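Local coordinates for Nitrate/nitrite binding protein NrtA (Synechocystis sp., PDB 2G29), which binds nitrate as the periplasmic substrate-binding component of the NrtABCD ABC transporter, which takes up nitrate and probably also nitrite, at residues 93-96 and 97-100; 242-245 and 246-250; 324-328 and 329-333; 106-109 and 110-114; 75-78 and 79-83. One frame throughout, in Å; residues are numbered along the deposited sequence.

Contact 1 (93-96 and 97-100); sequences HILT and PMPY
Met-98 folds back over the strand it follows, its CB against CG1 of Ile-94 at 3.6 Å. The extended chi2 sets SD 3.8 Å from CG of Leu-95, and the bend at chi3 (70°) turns the CE methyl back toward Ile-94. The two branches of Ile-94 divide the work: CG1, anti to the backbone N (chi1 -166°), leads to Met-98, and the CG2 methyl meets CG of Pro-99 at 3.8 Å. Beneath these apolar contacts the backbone N of Met-98 donates to Leu-95 O at 2.9 Å. This bond spans the passage from the strand into the helix, and CD of Pro-99 packs on the same oxygen. Thr-96 O lies at the edge of the Tyr-100 ring, 3.7 Å from CD1. Further out, Thr-96 OG1 is bonded to Glu-239 O and Tyr-100 OH to Asp-335. Leu-95 touches the nitrate-binding residues Trp-73 and Lys-240, and its side chain is about 4 Å from a bound nitrate ion, which places this corner in the pocket wall. Strand 91-95 runs between 36-39 and 240-245, with helix 73-82 against Ile-94 and helix 332-344 against Thr-96 and Tyr-100.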
loop_
_atom_site.group_PDB
_atom_site.type_symbol
_atom_site.label_atom_id
_atom_site.label_comp_id
_atom_site.label_asym_id
_atom_site.label_seq_id
_atom_site.Cartn_x
_atom_site.Cartn_y
_atom_site.Cartn_z
ATOM N N HIS A 93 1.721 -4.952 8.132
ATOM C CA HIS A 93 1.288 -4.782 6.746
ATOM C C HIS A 93 1.377 -3.239 6.790
ATOM O O HIS A 93 0.779 -2.597 7.642
ATOM C CB HIS A 93 -0.135 -5.368 6.607
ATOM C CG HIS A 93 -1.127 -4.521 5.851
ATOM N ND1 HIS A 93 -1.281 -4.541 4.480
ATOM C CD2 HIS A 93 -2.122 -3.738 6.334
ATOM C CE1 HIS A 93 -2.350 -3.817 4.149
ATOM N NE2 HIS A 93 -2.874 -3.332 5.253
ATOM N N ILE A 94 2.125 -2.645 5.863
ATOM C CA ILE A 94 2.402 -1.218 5.939
ATOM C C ILE A 94 2.617 -0.533 4.595
ATOM O O ILE A 94 3.016 -1.151 3.621
ATOM C CB ILE A 94 3.650 -1.037 6.860
ATOM C CG1 ILE A 94 3.807 0.427 7.279
ATOM C CG2 ILE A 94 4.901 -1.567 6.167
ATOM C CD1 ILE A 94 4.651 0.571 8.608
ATOM N N LEU A 95 2.333 0.762 4.541
ATOM C CA LEU A 95 2.572 1.510 3.298
ATOM C C LEU A 95 4.098 1.456 3.044
ATOM O O LEU A 95 4.898 1.683 3.972
ATOM C CB LEU A 95 2.142 2.966 3.498
ATOM C CG LEU A 95 0.702 3.179 3.977
ATOM C CD1 LEU A 95 0.370 4.680 4.050
ATOM C CD2 LEU A 95 -0.283 2.514 3.015
ATOM N N THR A 96 4.530 1.211 1.809
ATOM C CA THR A 96 5.973 1.109 1.536
ATOM C C THR A 96 6.855 2.277 2.050
ATOM O O THR A 96 7.923 2.031 2.569
ATOM C CB THR A 96 6.254 0.843 0.014
ATOM O OG1 THR A 96 5.851 -0.494 -0.284
ATOM C CG2 THR A 96 7.731 1.018 -0.353
ATOM N N PRO A 97 6.412 3.542 1.929
ATOM C CA PRO A 97 7.302 4.604 2.436
ATOM C C PRO A 97 7.486 4.590 3.927
ATOM O O PRO A 97 8.518 5.038 4.401
ATOM C CB PRO A 97 6.645 5.925 1.987
ATOM C CG PRO A 97 5.316 5.537 1.440
ATOM C CD PRO A 97 5.289 4.082 1.146
ATOM N N MET A 98 6.535 4.032 4.661
ATOM C CA MET A 98 6.652 4.112 6.121
ATOM C C MET A 98 7.885 3.514 6.791
ATOM O O MET A 98 8.436 4.136 7.700
ATOM C CB MET A 98 5.346 3.679 6.816
ATOM C CG MET A 98 4.225 4.715 6.603
ATOM S SD MET A 98 2.601 4.095 7.190
ATOM C CE MET A 98 2.914 4.120 8.983
ATOM N N PRO A 99 8.340 2.327 6.383
ATOM C CA PRO A 99 9.537 1.809 7.054
ATOM C C PRO A 99 10.713 2.776 6.873
ATOM O O PRO A 99 11.573 2.892 7.768
ATOM C CB PRO A 99 9.764 0.464 6.358
ATOM C CG PRO A 99 8.351 0.011 6.123
ATOM C CD PRO A 99 7.649 1.264 5.632
ATOM N N TYR A 100 10.748 3.510 5.753
ATOM C CA TYR A 100 11.801 4.474 5.494
ATOM C C TYR A 100 11.631 5.717 6.378
ATOM O O TYR A 100 12.582 6.172 7.004
ATOM C CB TYR A 100 11.779 4.887 4.018
ATOM C CG TYR A 100 12.337 3.794 3.149
ATOM C CD1 TYR A 100 11.502 2.879 2.489
ATOM C CD2 TYR A 100 13.718 3.618 3.061
ATOM C CE1 TYR A 100 12.036 1.827 1.774
ATOM C CE2 TYR A 100 14.271 2.564 2.356
ATOM C CZ TYR A 100 13.425 1.676 1.718
ATOM O OH TYR A 100 13.994 0.628 1.048
#

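Contact 2 (242-245 and 246-250); sequences FGMR and ADWVD
A Met-aromatic contact between Met-244 and Trp-248 fills the inner side of a strand-to-helix corner, where strand 240-245 gives way almost at a right angle to helix 246-251. The CE methyl of Met-244 sits over one face of the indole, 3.7 Å from the centroid of the six-membered ring and 27° off its normal, which makes it a CH-pi contact displaced toward the rim. SD of Met-244 lies oblique to the same six-membered ring of Trp-248, 4.6 Å from the ring centroid. Nearer the backbone, CB of Met-244 packs on CG2 of Val-249 at 3.7 Å. Arg-245 occupies the N-cap position, and its carbonyl oxygen accepts the N-H of Val-249 at 3.2 Å (N to O), joining the end of the strand to the first helical turn. On the outer side, NE of Arg-245 donates to OD1 of Asp-247 at 2.9 Å in a nearly straight bond (N-H...O 175°). The carboxylate reaches it because CG of Asp-247 lies between the backbone N and the carbonyl carbon (chi1 80°). OD1 is in the guanidinium plane but is met from above the carboxylate plane, and the two flat groups are steeply inclined, so the salt bridge rests on a single N-H. Beyond it, NH1 of Arg-245 is bonded to Leu-80 O of helix 73-82, while Leu-259 of helix 253-271 packs against both Met-244 and Trp-248. The corner thus pairs an apolar inner face with a charged outer one, and the negative charge of Asp-247, in the first turn, probably also suits the positive end of the helix dipole.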
loop_
_atom_site.group_PDB
_atom_site.type_symbol
_atom_site.label_atom_id
_atom_site.label_comp_id
_atom_site.label_asym_id
_atom_site.label_seq_id
_atom_site.Cartn_x
_atom_site.Cartn_y
_atom_site.Cartn_z
ATOM N N PHE A 242 5.688 -5.789 3.712
ATOM C CA PHE A 242 5.694 -6.533 4.963
ATOM C C PHE A 242 6.959 -5.960 5.635
ATOM O O PHE A 242 8.114 -6.253 5.273
ATOM C CB PHE A 242 5.823 -8.051 4.716
ATOM C CG PHE A 242 6.021 -8.877 5.977
ATOM C CD1 PHE A 242 5.511 -8.481 7.196
ATOM C CD2 PHE A 242 6.700 -10.084 5.908
ATOM C CE1 PHE A 242 5.663 -9.261 8.343
ATOM C CE2 PHE A 242 6.860 -10.873 7.056
ATOM C CZ PHE A 242 6.345 -10.454 8.256
ATOM N N GLY A 243 6.721 -5.075 6.598
ATOM C CA GLY A 243 7.842 -4.454 7.286
ATOM C C GLY A 243 8.002 -4.931 8.718
ATOM O O GLY A 243 7.011 -5.233 9.380
ATOM N N MET A 244 9.233 -4.977 9.197
ATOM C CA MET A 244 9.476 -5.371 10.573
ATOM C C MET A 244 10.557 -4.520 11.216
ATOM O O MET A 244 11.415 -3.957 10.529
ATOM C CB MET A 244 9.901 -6.858 10.640
ATOM C CG MET A 244 8.824 -7.873 10.195
ATOM S SD MET A 244 9.060 -9.520 10.940
ATOM C CE MET A 244 8.654 -9.109 12.685
ATOM N N ARG A 245 10.509 -4.389 12.530
ATOM C CA ARG A 245 11.574 -3.698 13.263
ATOM C C ARG A 245 12.872 -4.468 12.999
ATOM O O ARG A 245 12.888 -5.721 13.040
ATOM C CB ARG A 245 11.290 -3.697 14.763
ATOM C CG ARG A 245 10.270 -2.618 15.162
ATOM C CD ARG A 245 10.001 -2.548 16.649
ATOM N NE ARG A 245 11.220 -2.382 17.445
ATOM C CZ ARG A 245 11.423 -1.396 18.302
ATOM N NH1 ARG A 245 10.506 -0.442 18.476
ATOM N NH2 ARG A 245 12.531 -1.393 19.028
ATOM N N ALA A 246 13.947 -3.739 12.719
ATOM C CA ALA A 246 15.212 -4.380 12.462
ATOM C C ALA A 246 15.781 -5.066 13.678
ATOM O O ALA A 246 16.467 -6.071 13.528
ATOM C CB ALA A 246 16.220 -3.344 11.878
ATOM N N ASP A 247 15.514 -4.540 14.868
ATOM C CA ASP A 247 16.055 -5.189 16.065
ATOM C C ASP A 247 15.456 -6.593 16.239
ATOM O O ASP A 247 16.175 -7.559 16.577
ATOM C CB ASP A 247 15.844 -4.318 17.330
ATOM C CG ASP A 247 14.428 -4.416 17.908
ATOM O OD1 ASP A 247 13.457 -4.261 17.163
ATOM O OD2 ASP A 247 14.275 -4.696 19.129
ATOM N N TRP A 248 14.172 -6.751 15.950
ATOM C CA TRP A 248 13.553 -8.057 16.096
ATOM C C TRP A 248 14.103 -9.026 15.021
ATOM O O TRP A 248 14.408 -10.176 15.306
ATOM C CB TRP A 248 12.022 -7.932 15.994
ATOM C CG TRP A 248 11.288 -9.184 16.321
ATOM C CD1 TRP A 248 10.699 -9.497 17.510
ATOM C CD2 TRP A 248 11.006 -10.281 15.433
ATOM N NE1 TRP A 248 10.064 -10.706 17.422
ATOM C CE2 TRP A 248 10.225 -11.214 16.163
ATOM C CE3 TRP A 248 11.328 -10.567 14.101
ATOM C CZ2 TRP A 248 9.760 -12.409 15.603
ATOM C CZ3 TRP A 248 10.875 -11.760 13.536
ATOM C CH2 TRP A 248 10.084 -12.670 14.291
ATOM N N VAL A 249 14.247 -8.573 13.779
ATOM C CA VAL A 249 14.783 -9.422 12.729
ATOM C C VAL A 249 16.237 -9.818 12.983
ATOM O O VAL A 249 16.626 -10.984 12.744
ATOM C CB VAL A 249 14.653 -8.734 11.328
ATOM C CG1 VAL A 249 15.371 -9.566 10.250
ATOM C CG2 VAL A 249 13.166 -8.584 10.998
ATOM N N ASP A 250 17.038 -8.870 13.462
ATOM C CA ASP A 250 18.472 -9.139 13.702
ATOM C C ASP A 250 18.625 -10.102 14.878
ATOM O O ASP A 250 19.571 -10.888 14.910
ATOM C CB ASP A 250 19.236 -7.853 14.040
ATOM C CG ASP A 250 19.407 -6.900 12.844
ATOM O OD1 ASP A 250 19.114 -7.271 11.689
ATOM O OD2 ASP A 250 19.865 -5.759 13.088
#

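Contact 3 (324-328 and 329-333); sequences VDNAS and YPYKS
Asn-326 O is gripped by the backbone N of Tyr-329 at 3.0 Å and approached by a water at 3.1 Å. The N-H bond closes a type I beta turn from Asn-326 to Tyr-329. The same water lies 2.8 Å from Tyr-329 O, bridging the two carbonyls, although more acceptors surround it than it has protons to give. After the turn the chain kinks again: Pro-330 is the centre of an inverse gamma turn, with a weak bond from Tyr-331 N to Tyr-329 O, and Tyr-331 then takes the N-cap position of helix 332-344. The two successive turns lead into that helix and bring the rings of Tyr-329 and Tyr-331 together. CD2 of Tyr-329 stands 3.5 Å above the centre of the Tyr-331 ring, so one ring presents its edge to the face of the other. The far end of Tyr-331 crosses Asn-326, its OH lying 3.5 Å from CB, with the amide and ring planes nearly perpendicular (83°). With a serine in place of Tyr-331, the edge of Tyr-329 would probably lose the ring face beneath it and CB of Asn-326 the hydroxyl it packs on, leaving a gap between them. OG of Ser-328, anti to the backbone N (chi1 179°), is bonded to Gln-267 and to NE1 of Trp-367. The hydroxyl of Tyr-329 is paired with Glu-364, while its ring meets that of Trp-367 edge-to-face.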
loop_
_atom_site.group_PDB
_atom_site.type_symbol
_atom_site.label_atom_id
_atom_site.label_comp_id
_atom_site.label_asym_id
_atom_site.label_seq_id
_atom_site.Cartn_x
_atom_site.Cartn_y
_atom_site.Cartn_z
ATOM N N VAL A 324 1.641 -13.156 -8.711
ATOM C CA VAL A 324 1.898 -13.115 -10.156
ATOM C C VAL A 324 2.626 -11.824 -10.548
ATOM O O VAL A 324 2.498 -10.794 -9.867
ATOM C CB VAL A 324 0.563 -13.232 -10.987
ATOM C CG1 VAL A 324 -0.294 -12.020 -10.782
ATOM C CG2 VAL A 324 0.858 -13.407 -12.474
ATOM N N ASP A 325 3.398 -11.881 -11.632
ATOM C CA ASP A 325 4.136 -10.724 -12.115
ATOM C C ASP A 325 5.119 -10.206 -11.054
ATOM O O ASP A 325 5.294 -8.994 -10.904
ATOM C CB ASP A 325 3.161 -9.620 -12.580
ATOM C CG ASP A 325 2.212 -10.120 -13.674
ATOM O OD1 ASP A 325 2.697 -10.827 -14.590
ATOM O OD2 ASP A 325 0.995 -9.825 -13.626
ATOM N N ASN A 326 5.751 -11.137 -10.331
ATOM C CA ASN A 326 6.762 -10.813 -9.309
ATOM C C ASN A 326 6.268 -9.849 -8.240
ATOM O O ASN A 326 7.070 -9.187 -7.568
ATOM C CB ASN A 326 8.003 -10.217 -9.980
ATOM C CG ASN A 326 8.561 -11.118 -11.076
ATOM O OD1 ASN A 326 8.672 -10.706 -12.226
ATOM N ND2 ASN A 326 8.914 -12.336 -10.717
ATOM N N ALA A 327 4.965 -9.792 -8.034
ATOM C CA ALA A 327 4.367 -8.864 -7.057
ATOM C C ALA A 327 4.971 -8.819 -5.653
ATOM O O ALA A 327 5.061 -7.756 -5.036
ATOM C CB ALA A 327 2.876 -9.157 -6.930
ATOM N N SER A 328 5.341 -9.981 -5.134
ATOM C CA SER A 328 5.889 -10.085 -3.805
ATOM C C SER A 328 7.347 -9.642 -3.700
ATOM O O SER A 328 7.799 -9.189 -2.657
ATOM C CB SER A 328 5.735 -11.533 -3.348
ATOM O OG SER A 328 6.268 -11.721 -2.071
ATOM N N TYR A 329 8.104 -9.752 -4.784
ATOM C CA TYR A 329 9.522 -9.371 -4.714
ATOM C C TYR A 329 9.633 -7.868 -4.476
ATOM O O TYR A 329 9.128 -7.079 -5.257
ATOM C CB TYR A 329 10.238 -9.773 -6.001
ATOM C CG TYR A 329 11.704 -9.412 -5.961
ATOM C CD1 TYR A 329 12.602 -10.138 -5.188
ATOM C CD2 TYR A 329 12.187 -8.317 -6.670
ATOM C CE1 TYR A 329 13.947 -9.781 -5.117
ATOM C CE2 TYR A 329 13.525 -7.944 -6.618
ATOM C CZ TYR A 329 14.404 -8.676 -5.841
ATOM O OH TYR A 329 15.725 -8.299 -5.829
ATOM N N PRO A 330 10.297 -7.456 -3.385
ATOM C CA PRO A 330 10.428 -6.025 -3.063
ATOM C C PRO A 330 11.544 -5.343 -3.826
ATOM O O PRO A 330 12.670 -5.252 -3.380
ATOM C CB PRO A 330 10.652 -6.033 -1.558
ATOM C CG PRO A 330 11.504 -7.283 -1.352
ATOM C CD PRO A 330 10.914 -8.305 -2.349
ATOM N N TYR A 331 11.210 -4.897 -5.026
ATOM C CA TYR A 331 12.202 -4.228 -5.859
ATOM C C TYR A 331 12.750 -2.971 -5.178
ATOM O O TYR A 331 11.993 -2.089 -4.718
ATOM C CB TYR A 331 11.593 -3.817 -7.211
ATOM C CG TYR A 331 11.317 -4.953 -8.177
ATOM C CD1 TYR A 331 10.048 -5.491 -8.284
ATOM C CD2 TYR A 331 12.339 -5.475 -8.985
ATOM C CE1 TYR A 331 9.772 -6.521 -9.181
ATOM C CE2 TYR A 331 12.066 -6.507 -9.874
ATOM C CZ TYR A 331 10.791 -7.016 -9.970
ATOM O OH TYR A 331 10.495 -8.010 -10.901
ATOM N N LYS A 332 14.070 -2.885 -5.124
ATOM C CA LYS A 332 14.717 -1.688 -4.572
ATOM C C LYS A 332 14.403 -0.454 -5.449
ATOM O O LYS A 332 14.304 0.650 -4.919
ATOM C CB LYS A 332 16.234 -1.896 -4.488
ATOM C CG LYS A 332 16.684 -2.819 -3.360
ATOM C CD LYS A 332 18.181 -3.006 -3.355
ATOM C CE LYS A 332 18.619 -3.696 -2.100
ATOM N NZ LYS A 332 20.126 -3.807 -2.049
ATOM N N SER A 333 14.235 -0.628 -6.767
ATOM C CA SER A 333 13.943 0.515 -7.630
ATOM C C SER A 333 12.604 1.128 -7.245
ATOM O O SER A 333 12.415 2.358 -7.342
ATOM C CB SER A 333 13.936 0.097 -9.112
ATOM O OG SER A 333 12.971 -0.916 -9.335
HETATM O O HOH W 1 6.810 -6.229 -6.608
#

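Contact 4 (106-109 and 110-114)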
loop_
_atom_site.group_PDB
_atom_site.type_symbol
_atom_site.label_atom_id
_atom_site.label_comp_id
_atom_site.label_asym_id
_atom_site.label_seq_id
_atom_site.Cartn_x
_atom_site.Cartn_y
_atom_site.Cartn_z
ATOM N N THR A 106 11.696 10.987 10.285
ATOM C CA THR A 106 10.831 12.118 9.973
ATOM C C THR A 106 9.436 12.076 10.567
ATOM O O THR A 106 8.905 13.123 10.901
ATOM C CB THR A 106 10.720 12.291 8.457
ATOM O OG1 THR A 106 9.840 13.370 8.121
ATOM C CG2 THR A 106 10.225 11.099 7.865
ATOM N N VAL A 107 8.850 10.879 10.710
ATOM C CA VAL A 107 7.496 10.754 11.236
ATOM C C VAL A 107 7.494 10.194 12.641
ATOM O O VAL A 107 6.506 9.604 13.077
ATOM C CB VAL A 107 6.630 9.834 10.355
ATOM C CG1 VAL A 107 6.473 10.426 8.963
ATOM C CG2 VAL A 107 7.236 8.441 10.284
ATOM N N THR A 108 8.576 10.421 13.378
ATOM C CA THR A 108 8.667 9.886 14.732
ATOM C C THR A 108 8.873 10.885 15.841
ATOM O O THR A 108 8.910 10.492 17.012
ATOM C CB THR A 108 9.852 8.929 14.879
ATOM O OG1 THR A 108 11.073 9.629 14.607
ATOM C CG2 THR A 108 9.723 7.768 13.904
ATOM N N ASP A 109 9.060 12.145 15.511
ATOM C CA ASP A 109 9.274 13.103 16.604
ATOM C C ASP A 109 10.418 12.658 17.542
ATOM O O ASP A 109 10.227 12.364 18.739
ATOM C CB ASP A 109 7.996 13.288 17.423
ATOM C CG ASP A 109 8.072 14.496 18.352
ATOM O OD1 ASP A 109 7.253 14.575 19.280
ATOM O OD2 ASP A 109 8.946 15.374 18.141
ATOM N N GLY A 110 11.603 12.581 16.964
ATOM C CA GLY A 110 12.801 12.237 17.703
ATOM C C GLY A 110 13.064 10.808 18.097
ATOM O O GLY A 110 13.907 10.556 18.956
ATOM N N LYS A 111 12.370 9.859 17.464
ATOM C CA LYS A 111 12.544 8.458 17.781
ATOM C C LYS A 111 12.747 7.576 16.543
ATOM O O LYS A 111 11.972 6.650 16.299
ATOM C CB LYS A 111 11.340 7.942 18.582
ATOM C CG LYS A 111 11.139 8.683 19.925
ATOM C CD LYS A 111 9.855 8.237 20.628
ATOM C CE LYS A 111 9.529 9.121 21.848
ATOM N NZ LYS A 111 8.093 9.007 22.271
ATOM N N PRO A 112 13.789 7.860 15.749
ATOM C CA PRO A 112 14.035 7.034 14.554
ATOM C C PRO A 112 14.175 5.590 15.042
ATOM O O PRO A 112 14.914 5.318 16.009
ATOM C CB PRO A 112 15.335 7.602 13.985
ATOM C CG PRO A 112 16.028 8.255 15.279
ATOM C CD PRO A 112 14.827 8.901 15.923
ATOM N N THR A 113 13.482 4.665 14.369
ATOM C CA THR A 113 13.430 3.251 14.775
ATOM C C THR A 113 13.730 2.463 13.498
ATOM O O THR A 113 12.951 2.474 12.549
ATOM C CB THR A 113 12.001 2.971 15.331
ATOM O OG1 THR A 113 11.734 3.870 16.434
ATOM C CG2 THR A 113 11.860 1.520 15.788
ATOM N N PRO A 114 14.842 1.729 13.483
ATOM C CA PRO A 114 15.149 1.018 12.234
ATOM C C PRO A 114 14.243 -0.120 11.864
ATOM O O PRO A 114 13.803 -0.894 12.729
ATOM C CB PRO A 114 16.623 0.642 12.388
ATOM C CG PRO A 114 16.784 0.507 13.938
ATOM C CD PRO A 114 15.874 1.578 14.521
#
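Thr-108 and Lys-111 make the close part of this turn, whereas the charged ends of Asp-109 and Lys-111 diverge on its outer side. OG1 of Thr-108 accepts the backbone N-H of Lys-111 at 3.1 Å, somewhat bent at 142°, and is also bonded to Gly-105 O, so that a single hydroxyl ties the chain on both sides of it. It can reach across because chi1 is 61°, which sets OG1 between the backbone N and the carbonyl carbon of Thr-108. The rest of the side chain settles on the peptide that follows Lys-111: CB lies 3.4 Å from Lys-111 O, and CG2 is 3.5 Å from the same oxygen. That carbonyl is held from further along the chain as well, since Thr-113 OG1 donates to it at 2.8 Å from above the carbonyl plane. The segments form the irregular loop between helix 97-104 and strand 115-120 in one lobe of the C-clamp, and Val-81 of helix 73-82 touches the side chains of Thr-108, Lys-111 and Thr-113 along its inner side. Between the two bonded ends, Asp-109 and Gly-110 both have positive phi, which reverses the chain and at Gly-110 (77°) favours a residue without a side chain. Here the contact is loose and exposed. The Lys-111 chain is extended beyond CG and leads away from the turn after its CG has passed 4.0 Å from Asp-109 O. NZ ends 6.4 Å from OD1 of Asp-109, so the opposite charges may attract at long range but form no salt bridge.

Contact 5 (75-78 and 79-83)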
loop_
_atom_site.group_PDB
_atom_site.type_symbol
_atom_site.label_atom_id
_atom_site.label_comp_id
_atom_site.label_asym_id
_atom_site.label_seq_id
_atom_site.Cartn_x
_atom_site.Cartn_y
_atom_site.Cartn_z
ATOM N N THR A 75 -1.392 5.183 14.275
ATOM C CA THR A 75 -1.232 4.284 15.419
ATOM C C THR A 75 -0.334 3.120 15.092
ATOM O O THR A 75 0.371 2.619 15.953
ATOM C CB THR A 75 -2.558 3.743 16.003
ATOM O OG1 THR A 75 -3.225 2.913 15.058
ATOM C CG2 THR A 75 -3.446 4.853 16.457
ATOM N N THR A 76 -0.331 2.691 13.843
ATOM C CA THR A 76 0.614 1.643 13.398
ATOM C C THR A 76 2.040 2.141 13.661
ATOM O O THR A 76 2.860 1.416 14.226
ATOM C CB THR A 76 0.463 1.368 11.885
ATOM O OG1 THR A 76 -0.842 0.808 11.645
ATOM C CG2 THR A 76 1.513 0.375 11.406
ATOM N N ARG A 77 2.336 3.372 13.245
ATOM C CA ARG A 77 3.642 3.984 13.455
ATOM C C ARG A 77 3.924 4.047 14.950
ATOM O O ARG A 77 5.024 3.705 15.390
ATOM C CB ARG A 77 3.631 5.400 12.840
ATOM C CG ARG A 77 4.890 6.277 13.074
ATOM C CD ARG A 77 4.878 7.032 14.409
ATOM N NE ARG A 77 3.586 7.668 14.657
ATOM C CZ ARG A 77 3.088 8.694 13.973
ATOM N NH1 ARG A 77 3.783 9.245 12.981
ATOM N NH2 ARG A 77 1.864 9.135 14.251
ATOM N N ASP A 78 2.922 4.443 15.739
ATOM C CA ASP A 78 3.133 4.507 17.197
ATOM C C ASP A 78 3.510 3.145 17.783
ATOM O O ASP A 78 4.440 3.039 18.604
ATOM C CB ASP A 78 1.885 4.996 17.938
ATOM C CG ASP A 78 1.528 6.449 17.614
ATOM O OD1 ASP A 78 2.407 7.238 17.184
ATOM O OD2 ASP A 78 0.365 6.845 17.824
ATOM N N ASN A 79 2.798 2.108 17.376
ATOM C CA ASN A 79 3.075 0.782 17.904
ATOM C C ASN A 79 4.399 0.206 17.427
ATOM O O ASN A 79 5.030 -0.558 18.148
ATOM C CB ASN A 79 1.885 -0.146 17.600
ATOM C CG ASN A 79 0.699 0.145 18.501
ATOM O OD1 ASN A 79 0.899 0.415 19.685
ATOM N ND2 ASN A 79 -0.535 0.101 17.962
ATOM N N LEU A 80 4.839 0.573 16.227
ATOM C CA LEU A 80 6.139 0.114 15.742
ATOM C C LEU A 80 7.260 0.845 16.497
ATOM O O LEU A 80 8.285 0.249 16.794
ATOM C CB LEU A 80 6.270 0.357 14.231
ATOM C CG LEU A 80 5.503 -0.656 13.369
ATOM C CD1 LEU A 80 5.392 -0.094 11.968
ATOM C CD2 LEU A 80 6.225 -1.993 13.318
ATOM N N VAL A 81 7.074 2.132 16.788
ATOM C CA VAL A 81 8.088 2.877 17.546
ATOM C C VAL A 81 8.191 2.261 18.964
ATOM O O VAL A 81 9.287 2.097 19.517
ATOM C CB VAL A 81 7.751 4.392 17.589
ATOM C CG1 VAL A 81 8.650 5.097 18.581
ATOM C CG2 VAL A 81 7.964 5.003 16.210
ATOM N N LEU A 82 7.053 1.855 19.520
ATOM C CA LEU A 82 7.087 1.208 20.819
ATOM C C LEU A 82 7.796 -0.161 20.829
ATOM O O LEU A 82 8.628 -0.435 21.736
ATOM C CB LEU A 82 5.679 0.987 21.346
ATOM C CG LEU A 82 4.947 2.122 22.019
ATOM C CD1 LEU A 82 3.588 1.549 22.418
ATOM C CD2 LEU A 82 5.717 2.674 23.234
ATOM N N GLY A 83 7.437 -1.038 19.884
ATOM C CA GLY A 83 8.000 -2.372 19.825
ATOM C C GLY A 83 7.184 -3.258 20.745
ATOM O O GLY A 83 6.506 -2.759 21.653
#
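Four backbone bonds of the i to i+4 kind join residues 75-78 to 79-82 along most of helix 73-82, whose first residue, Trp-73, binds nitrate. Asn-79 N donates to Thr-75 O at 2.9 Å, and Leu-80, Val-81 and Leu-82 repeat the bond with Thr-76, Arg-77 and Asp-78. The helix ends at Gly-83, which leaves helical geometry with positive phi (86°) while its N still donates to Asn-79 O at 3.0 Å. On the buried side Thr-76 and Leu-80 lie alongside each other and point the same way, CG2 to CD1 at 3.9 Å, between the helix and strand 91-95. Arg-77 and Val-81 run side by side in the same manner, CD of the arginine 4.1 Å from CG2 of the valine. CG of Arg-77 is anti to the backbone N (chi1 174°), and bends at chi2 and chi3 then curl the chain back, bringing NE over Asp-78. NH1 of Arg-77 is bonded to Val-107 O in the neighbouring loop. Were Arg-77 exchanged for an alanine, the carboxylate of Asp-78 would probably lose its charge mate and Val-107 O its N-H donor, leaving the loop less firmly joined to this helix. Asn-79 turns elsewhere, its ND2 bonded to Gln-70. In the salt bridge NE of Arg-77 meets OD1 of Asp-78 at 2.8 Å, from 45° above the carboxylate plane.

From the N terminus the order is contact 5, contact 1, contact 4, contact 2 and contact 3; each is a short local turn or helical step, and they follow in series, none nesting in or crossing another. Contact 5 closes the end of helix 73-82, and Ile-94 of contact 1 packs on its Leu-80. Contact 1 turns strand 91-95 into helix 97-104, and contact 4 shapes the loop from that helix to strand 115-120. Contact 2, at the end of the neighbouring strand 240-245, meets contact 4 through Ala-246 N and Pro-114 O. Contact 3 stands apart, touching none of the others, and leads into helix 332-344, which packs on contact 1.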